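Local structure of PHD finger protein 14 (Danio rerio, 7D86) at residues C12-G17 and V34-G39. The protein reads chromatin by binding histone H3, preferentially unmodified, for which its first two PHD fingers and the pre-PHD zinc finger between them are required, and represses PDGFRA expression. Numbering follows the deposited sequence.
With ZN (zinc ion), chain E.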
# COMPACT_ATOMS: atom_id res chain seq x y z
N CYS A 12 8.91 -5.93 -4.40
CA CYS A 12 7.47 -5.70 -4.55
C CYS A 12 7.10 -4.40 -3.85
O CYS A 12 7.36 -4.24 -2.65
CB CYS A 12 6.68 -6.86 -3.96
SG CYS A 12 4.91 -6.55 -3.99
N CYS A 13 6.47 -3.48 -4.58
CA CYS A 13 6.11 -2.19 -4.01
C CYS A 13 4.87 -2.26 -3.12
O CYS A 13 4.47 -1.24 -2.54
CB CYS A 13 5.88 -1.17 -5.12
SG CYS A 13 4.34 -1.44 -5.98
N VAL A 14 4.26 -3.43 -2.96
CA VAL A 14 3.11 -3.59 -2.08
C VAL A 14 3.52 -4.09 -0.71
O VAL A 14 3.23 -3.47 0.31
CB VAL A 14 2.06 -4.53 -2.73
CG1 VAL A 14 0.94 -4.85 -1.72
CG2 VAL A 14 1.50 -3.88 -4.00
N CYS A 15 4.24 -5.22 -0.66
CA CYS A 15 4.66 -5.82 0.60
C CYS A 15 6.11 -5.53 0.97
O CYS A 15 6.52 -5.90 2.07
CB CYS A 15 4.44 -7.33 0.56
SG CYS A 15 5.51 -8.20 -0.62
N LEU A 16 6.88 -4.90 0.08
CA LEU A 16 8.31 -4.61 0.24
C LEU A 16 9.18 -5.87 0.35
O LEU A 16 10.37 -5.76 0.64
CB LEU A 16 8.59 -3.70 1.45
CG LEU A 16 7.89 -2.33 1.39
CD1 LEU A 16 8.28 -1.47 2.59
CD2 LEU A 16 8.15 -1.59 0.07
N GLY A 17 8.62 -7.05 0.09
CA GLY A 17 9.43 -8.25 0.00
C GLY A 17 10.20 -8.31 -1.30
O GLY A 17 9.95 -7.55 -2.24
N VAL A 34 7.13 0.08 -12.34
CA VAL A 34 6.72 -0.37 -11.02
C VAL A 34 6.86 -1.88 -10.93
O VAL A 34 6.69 -2.60 -11.93
CB VAL A 34 5.28 0.10 -10.71
CG1 VAL A 34 4.26 -0.73 -11.49
CG2 VAL A 34 5.01 0.03 -9.20
N THR A 35 7.18 -2.38 -9.75
CA THR A 35 7.45 -3.80 -9.53
C THR A 35 6.54 -4.32 -8.43
O THR A 35 6.33 -3.65 -7.42
CB THR A 35 8.91 -4.03 -9.14
OG1 THR A 35 9.26 -3.16 -8.06
CG2 THR A 35 9.83 -3.76 -10.33
N VAL A 36 6.00 -5.52 -8.64
CA VAL A 36 4.99 -6.07 -7.74
C VAL A 36 4.96 -7.58 -7.88
O VAL A 36 5.21 -8.12 -8.96
CB VAL A 36 3.60 -5.44 -8.02
CG1 VAL A 36 3.10 -5.83 -9.42
CG2 VAL A 36 2.59 -5.83 -6.95
N HIS A 37 4.71 -8.27 -6.76
CA HIS A 37 4.37 -9.68 -6.81
C HIS A 37 3.11 -9.88 -7.63
O HIS A 37 2.15 -9.12 -7.51
CB HIS A 37 4.12 -10.24 -5.39
CG HIS A 37 5.36 -10.48 -4.59
ND1 HIS A 37 5.58 -9.88 -3.37
CD2 HIS A 37 6.42 -11.31 -4.80
CE1 HIS A 37 6.73 -10.31 -2.87
NE2 HIS A 37 7.26 -11.17 -3.72
N GLU A 38 3.12 -10.92 -8.48
CA GLU A 38 1.88 -11.38 -9.09
C GLU A 38 0.78 -11.53 -8.04
O GLU A 38 -0.34 -11.03 -8.22
CB GLU A 38 2.11 -12.72 -9.80
CG GLU A 38 2.94 -12.65 -11.06
CD GLU A 38 3.37 -14.02 -11.54
OE1 GLU A 38 3.56 -14.92 -10.68
OE2 GLU A 38 3.53 -14.21 -12.76
N GLY A 39 1.08 -12.22 -6.94
CA GLY A 39 0.11 -12.46 -5.89
C GLY A 39 -0.30 -11.22 -5.13
O GLY A 39 -1.35 -11.23 -4.48
ZN ZN E . 4.40 -8.37 -2.62
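V34 meets C13 where strand 35-37 of the first PHD finger runs up against the C12-C15 knuckle of its zinc site, built from three cysteines and a histidine: V34 CG2 lies 3.6 Å from the SG of C13, which sits between the two zinc-binding cysteines C12 and C15 and does not itself bind the metal. One residue on, the backbone takes over. T35 O accepts a hydrogen bond from C13 N at 2.8 Å, tying the knuckle to the strand, while T35 OG1 turns to I11 O. V36 then sets its CG2 beside V14 CG2, the two valines pointing the same way; V36 CG2, anti to the backbone N, also lies 3.8 Å from C12 SG. V14 carries the apolar patch on to V96 and L100 of helix 96-101 of the C2HC pre-PHD zinc finger.

H37 works at both ends. Its backbone N-H points almost straight at C12 SG (3.3 Å, 174°), a thiolate that V14 N also reaches and C15 N contacts weakly; these bonds probably stabilise its negative charge. The H37 ring binds zinc through ND1, while NE2 hydrogen-bonds N19 O, and C40 supplies the fourth ligand. C12 CB approaches the ring obliquely, whereas C15 SG, which also receives G17 N-H, sits at the edge in the ring plane, 3.2 Å from H37 ND1, both atoms bound to the same zinc.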